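Local coordinates for protein lysozyme C (Equus asinus, PDB 5XUW) that hydrolyses the beta-1,4 linkages between N-acetylmuramic acid and N-acetylglucosamine in bacterial peptidoglycan and binds one calcium ion, at residues 10-15 with 27-32; 55-60 with 93-98. All coordinates share one frame; numbering follows the deposited sequence.

Overall arrangement
From the N terminus the chain runs through helix 5-14, crosses a mostly irregular connection and returns as helix 25-36; contact 1 (10-15 with 27-32) closes that first loop by packing the two helices together. The three-stranded antiparallel sheet follows, and contact 2 (55-60 with 93-98) closes a longer loop, bringing the turn into strand 59-60 against helix 89-100, whose N-terminal end supplies calcium ligands. The loops are in series, neither nesting nor crossing. In space, however, the contacts meet: Phe57 of contact 2 packs on Met31 and Ala32 of contact 1, and the NZ of Lys96 probably hydrogen-bonds the O of Gln15. Together they join three helices and the sheet in one core.

Contact 1: 10-15 with 27-32; sequences HKLKAQ and NWVCMA
Leu12 reaches from helix 5-14 to helix 25-36 with one methyl group, and the whole contact turns on that branch. Its CD1 lies 3.9 Å from CB of Trp28. The same CD1 is 4.0 Å from CG2 of Val29, and a single methyl thereby meets two consecutive residues of the opposing helix. With CG anti to the carbonyl carbon (chi1 -62°), the branched end of Leu12 points to helix 25-36; the nearest pair of CA atoms, those of Leu12 and Val29, are 8.0 Å apart. Leucine suits the place as a branched apolar group that fills a buried spot, and its side chain also touches Ile92 and Leu25. Trp28 offers its CB, with its side chain crossing that of Leu12 at about a right angle, and its indole then leads away from helix 5-14. Val29 contributes a compact beta-branched group whose CG2 is directed to Leu12. No hydrogen bond joins the two segments; all three touching residues are buried and the contact is apolar. On the flanks, Val29 also packs on Lys5 and Ala9, Ala32 packs on Leu8, and both Leu12 and Trp28 reach helix 89-100, which joins this pair in the helical part of the C-type lysozyme fold.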
loop_
_atom_site.group_PDB
_atom_site.type_symbol
_atom_site.label_atom_id
_atom_site.label_comp_id
_atom_site.label_asym_id
_atom_site.label_seq_id
_atom_site.Cartn_x
_atom_site.Cartn_y
_atom_site.Cartn_z
ATOM N N HIS A 10 -10.001 9.693 -1.963
ATOM C CA HIS A 10 -10.345 10.302 -3.248
ATOM C C HIS A 10 -9.297 10.087 -4.344
ATOM O O HIS A 10 -9.655 9.850 -5.497
ATOM C CB HIS A 10 -10.705 11.771 -3.051
ATOM C CG HIS A 10 -12.086 11.935 -2.516
ATOM N ND1 HIS A 10 -13.192 11.934 -3.334
ATOM C CD2 HIS A 10 -12.553 11.982 -1.249
ATOM C CE1 HIS A 10 -14.279 12.034 -2.597
ATOM N NE2 HIS A 10 -13.920 12.069 -1.325
ATOM N N LYS A 11 -8.022 10.142 -3.976
ATOM C CA LYS A 11 -6.930 9.802 -4.891
ATOM C C LYS A 11 -7.064 8.355 -5.391
ATOM O O LYS A 11 -7.053 8.099 -6.594
ATOM C CB LYS A 11 -5.593 10.010 -4.184
ATOM C CG LYS A 11 -4.350 9.624 -4.974
ATOM C CD LYS A 11 -4.260 10.309 -6.326
ATOM C CE LYS A 11 -2.941 9.970 -7.009
ATOM N NZ LYS A 11 -2.832 10.563 -8.372
ATOM N N LEU A 12 -7.195 7.420 -4.457
ATOM C CA LEU A 12 -7.347 6.008 -4.810
ATOM C C LEU A 12 -8.604 5.765 -5.642
ATOM O O LEU A 12 -8.571 4.985 -6.598
ATOM C CB LEU A 12 -7.331 5.129 -3.558
ATOM C CG LEU A 12 -6.050 5.139 -2.712
ATOM C CD1 LEU A 12 -6.122 4.048 -1.658
ATOM C CD2 LEU A 12 -4.770 4.993 -3.526
ATOM N N LYS A 13 -9.697 6.443 -5.306
ATOM C CA LYS A 13 -10.922 6.359 -6.115
ATOM C C LYS A 13 -10.666 6.789 -7.562
ATOM O O LYS A 13 -11.128 6.136 -8.504
ATOM C CB LYS A 13 -12.048 7.209 -5.518
ATOM C CG LYS A 13 -13.364 7.114 -6.295
ATOM C CD LYS A 13 -14.532 7.753 -5.566
ATOM C CE LYS A 13 -15.769 7.860 -6.456
ATOM N NZ LYS A 13 -16.178 6.542 -7.017
ATOM N N ALA A 14 -9.929 7.880 -7.724
ATOM C CA ALA A 14 -9.613 8.410 -9.055
ATOM C C ALA A 14 -8.722 7.469 -9.864
ATOM O O ALA A 14 -8.780 7.470 -11.097
ATOM C CB ALA A 14 -8.961 9.779 -8.937
ATOM N N GLN A 15 -7.889 6.682 -9.175
ATOM C CA GLN A 15 -7.048 5.657 -9.811
ATOM C C GLN A 15 -7.713 4.266 -9.837
ATOM O O GLN A 15 -7.019 3.256 -9.873
ATOM C CB GLN A 15 -5.689 5.574 -9.100
ATOM C CG GLN A 15 -4.898 6.874 -9.073
ATOM C CD GLN A 15 -4.416 7.300 -10.443
ATOM O OE1 GLN A 15 -3.796 6.526 -11.174
ATOM N NE2 GLN A 15 -4.692 8.538 -10.795
ATOM N N ASN A 27 -11.024 -0.645 2.464
ATOM C CA ASN A 27 -9.948 -1.611 2.713
ATOM C C ASN A 27 -8.573 -1.135 2.243
ATOM O O ASN A 27 -7.583 -1.288 2.955
ATOM C CB ASN A 27 -10.295 -2.983 2.125
ATOM C CG ASN A 27 -11.020 -3.845 3.117
ATOM O OD1 ASN A 27 -10.432 -4.272 4.108
ATOM N ND2 ASN A 27 -12.308 -4.087 2.884
ATOM N N TRP A 28 -8.525 -0.559 1.052
ATOM C CA TRP A 28 -7.281 0.007 0.512
ATOM C C TRP A 28 -6.730 1.153 1.373
ATOM O O TRP A 28 -5.523 1.224 1.646
ATOM C CB TRP A 28 -7.525 0.511 -0.911
ATOM C CG TRP A 28 -7.598 -0.589 -1.912
ATOM C CD1 TRP A 28 -8.698 -1.047 -2.575
ATOM C CD2 TRP A 28 -6.502 -1.384 -2.352
ATOM N NE1 TRP A 28 -8.343 -2.082 -3.414
ATOM C CE2 TRP A 28 -7.000 -2.307 -3.290
ATOM C CE3 TRP A 28 -5.141 -1.397 -2.047
ATOM C CZ2 TRP A 28 -6.171 -3.226 -3.943
ATOM C CZ3 TRP A 28 -4.324 -2.308 -2.682
ATOM C CH2 TRP A 28 -4.839 -3.206 -3.623
ATOM N N VAL A 29 -7.620 2.060 1.781
ATOM C CA VAL A 29 -7.223 3.184 2.629
ATOM C C VAL A 29 -6.782 2.673 4.005
ATOM O O VAL A 29 -5.778 3.139 4.558
ATOM C CB VAL A 29 -8.341 4.247 2.743
ATOM C CG1 VAL A 29 -7.942 5.367 3.689
ATOM C CG2 VAL A 29 -8.646 4.841 1.374
ATOM N N CYS A 30 -7.514 1.700 4.535
ATOM C CA CYS A 30 -7.164 1.086 5.820
ATOM C C CYS A 30 -5.769 0.464 5.789
ATOM O O CYS A 30 -4.961 0.671 6.703
ATOM C CB CYS A 30 -8.221 0.059 6.241
ATOM S SG CYS A 30 -8.114 -0.452 7.967
ATOM N N MET A 31 -5.458 -0.267 4.721
ATOM C CA MET A 31 -4.127 -0.866 4.601
ATOM C C MET A 31 -3.072 0.239 4.670
ATOM O O MET A 31 -2.090 0.107 5.397
ATOM C CB MET A 31 -4.017 -1.693 3.314
ATOM C CG MET A 31 -2.638 -2.268 3.011
ATOM S SD MET A 31 -1.579 -1.191 2.027
ATOM C CE MET A 31 -2.383 -1.317 0.429
ATOM N N ALA A 32 -3.292 1.349 3.973
ATOM C CA ALA A 32 -2.319 2.438 4.007
ATOM C C ALA A 32 -2.172 3.044 5.410
ATOM O O ALA A 32 -1.054 3.337 5.839
ATOM C CB ALA A 32 -2.673 3.508 2.995
#

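Contact 2: 55-60 with 93-98; sequences GLFQLN and SCAKRV
In the C-type lysozyme fold the beta sheet is joined to the helical core partly by this contact, in which a type I beta turn, Gly55 to Gln58, and the start of strand 59-60 face helix 89-100. Gln58 and Leu59 together lie opposite Tyr54 as a G1 beta bulge. Leu59 has the most surface buried, and it divides its two methyls: CD1 is 3.7 Å from SG of Cys94, while CD2 is 3.9 Å from CG2 of Val98, one helical turn further on. A forked leucine thus spans two positions on the same helix face. The sulfur of Cys94 is placed by a chi1 of -176°, anti to the backbone N, and is locked in a disulfide with Cys76. Phe57 brings its ring atom CD2 within 3.8 Å of CB of Ala95, an oblique approach, and the small alanine suits this close meeting of ring and helix. Phe57 also packs on Leu12 of helix 5-14 and, with helix 25-36 as its other neighbour, its large flat side chain bridges three helices. The turn is braced from within, since O of Gly55 accepts from two donors of Gln58: the backbone N, and the side-chain NE2 at 2.9 Å, nearly straight at 174° and on a lone pair in the carbonyl plane.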
loop_
_atom_site.group_PDB
_atom_site.type_symbol
_atom_site.label_atom_id
_atom_site.label_comp_id
_atom_site.label_asym_id
_atom_site.label_seq_id
_atom_site.Cartn_x
_atom_site.Cartn_y
_atom_site.Cartn_z
ATOM N N GLY A 55 7.472 3.105 1.567
ATOM C CA GLY A 55 6.409 3.992 1.144
ATOM C C GLY A 55 5.061 3.751 1.778
ATOM O O GLY A 55 4.941 3.009 2.760
ATOM N N LEU A 56 4.061 4.396 1.188
ATOM C CA LEU A 56 2.673 4.388 1.669
ATOM C C LEU A 56 2.097 2.983 1.836
ATOM O O LEU A 56 1.342 2.729 2.780
ATOM C CB LEU A 56 1.800 5.176 0.690
ATOM C CG LEU A 56 0.335 5.450 1.031
ATOM C CD1 LEU A 56 0.230 6.361 2.241
ATOM C CD2 LEU A 56 -0.362 6.089 -0.150
ATOM N N PHE A 57 2.435 2.096 0.892
ATOM C CA PHE A 57 1.980 0.709 0.918
ATOM C C PHE A 57 3.060 -0.284 1.348
ATOM O O PHE A 57 2.866 -1.491 1.213
ATOM C CB PHE A 57 1.438 0.304 -0.449
ATOM C CG PHE A 57 0.391 1.233 -1.002
ATOM C CD1 PHE A 57 -0.695 1.640 -0.226
ATOM C CD2 PHE A 57 0.464 1.666 -2.327
ATOM C CE1 PHE A 57 -1.661 2.483 -0.747
ATOM C CE2 PHE A 57 -0.513 2.500 -2.854
ATOM C CZ PHE A 57 -1.580 2.903 -2.065
ATOM N N GLN A 58 4.186 0.211 1.869
ATOM C CA GLN A 58 5.234 -0.622 2.437
ATOM C C GLN A 58 5.599 -1.799 1.525
ATOM O O GLN A 58 5.556 -2.962 1.920
ATOM C CB GLN A 58 4.831 -1.067 3.844
ATOM C CG GLN A 58 4.878 0.059 4.852
ATOM C CD GLN A 58 6.294 0.490 5.180
ATOM O OE1 GLN A 58 6.966 -0.136 5.999
ATOM N NE2 GLN A 58 6.763 1.550 4.526
ATOM N N LEU A 59 5.987 -1.449 0.301
ATOM C CA LEU A 59 6.314 -2.424 -0.730
ATOM C C LEU A 59 7.752 -2.888 -0.558
ATOM O O LEU A 59 8.664 -2.069 -0.398
ATOM C CB LEU A 59 6.078 -1.827 -2.108
ATOM C CG LEU A 59 4.648 -1.348 -2.352
ATOM C CD1 LEU A 59 4.576 -0.426 -3.555
ATOM C CD2 LEU A 59 3.697 -2.532 -2.494
ATOM N N ASN A 60 7.946 -4.208 -0.533
ATOM C CA ASN A 60 9.226 -4.789 -0.155
ATOM C C ASN A 60 10.246 -4.901 -1.292
ATOM O O ASN A 60 9.892 -5.061 -2.457
ATOM C CB ASN A 60 9.049 -6.143 0.572
ATOM C CG ASN A 60 8.651 -7.274 -0.346
ATOM O OD1 ASN A 60 9.380 -7.628 -1.274
ATOM N ND2 ASN A 60 7.496 -7.873 -0.078
ATOM N N SER A 93 0.065 1.478 -8.955
ATOM C CA SER A 93 0.235 0.460 -9.992
ATOM C C SER A 93 0.914 -0.790 -9.441
ATOM O O SER A 93 0.519 -1.898 -9.794
ATOM C CB SER A 93 0.998 1.007 -11.189
ATOM O OG SER A 93 2.213 1.569 -10.775
ATOM N N CYS A 94 1.898 -0.617 -8.555
ATOM C CA CYS A 94 2.575 -1.748 -7.931
ATOM C C CYS A 94 1.666 -2.504 -6.957
ATOM O O CYS A 94 1.638 -3.742 -6.957
ATOM C CB CYS A 94 3.861 -1.297 -7.236
ATOM S SG CYS A 94 4.849 -2.635 -6.526
ATOM N N ALA A 95 0.915 -1.773 -6.136
ATOM C CA ALA A 95 -0.028 -2.417 -5.205
ATOM C C ALA A 95 -1.103 -3.238 -5.953
ATOM O O ALA A 95 -1.511 -4.317 -5.493
ATOM C CB ALA A 95 -0.671 -1.383 -4.298
ATOM N N LYS A 96 -1.537 -2.729 -7.108
ATOM C CA LYS A 96 -2.438 -3.476 -7.996
ATOM C C LYS A 96 -1.817 -4.823 -8.422
ATOM O O LYS A 96 -2.507 -5.839 -8.426
ATOM C CB LYS A 96 -2.808 -2.642 -9.224
ATOM C CG LYS A 96 -3.782 -1.516 -8.935
ATOM C CD LYS A 96 -4.058 -0.691 -10.173
ATOM C CE LYS A 96 -5.095 0.383 -9.905
ATOM N NZ LYS A 96 -5.424 1.156 -11.126
ATOM N N ARG A 97 -0.528 -4.825 -8.761
ATOM C CA ARG A 97 0.201 -6.073 -9.055
ATOM C C ARG A 97 0.255 -6.960 -7.800
ATOM O O ARG A 97 -0.045 -8.159 -7.874
ATOM C CB ARG A 97 1.605 -5.767 -9.653
ATOM C CG ARG A 97 2.630 -6.911 -9.729
ATOM C CD ARG A 97 2.341 -7.955 -10.806
ATOM N NE ARG A 97 3.262 -9.118 -10.759
ATOM C CZ ARG A 97 3.276 -10.065 -9.816
ATOM N NH1 ARG A 97 2.423 -10.030 -8.796
ATOM N NH2 ARG A 97 4.165 -11.065 -9.868
ATOM N N VAL A 98 0.559 -6.372 -6.639
ATOM C CA VAL A 98 0.678 -7.163 -5.411
ATOM C C VAL A 98 -0.629 -7.891 -5.074
ATOM O O VAL A 98 -0.584 -9.096 -4.795
ATOM C CB VAL A 98 1.135 -6.314 -4.199
ATOM C CG1 VAL A 98 1.159 -7.154 -2.928
ATOM C CG2 VAL A 98 2.509 -5.699 -4.458
#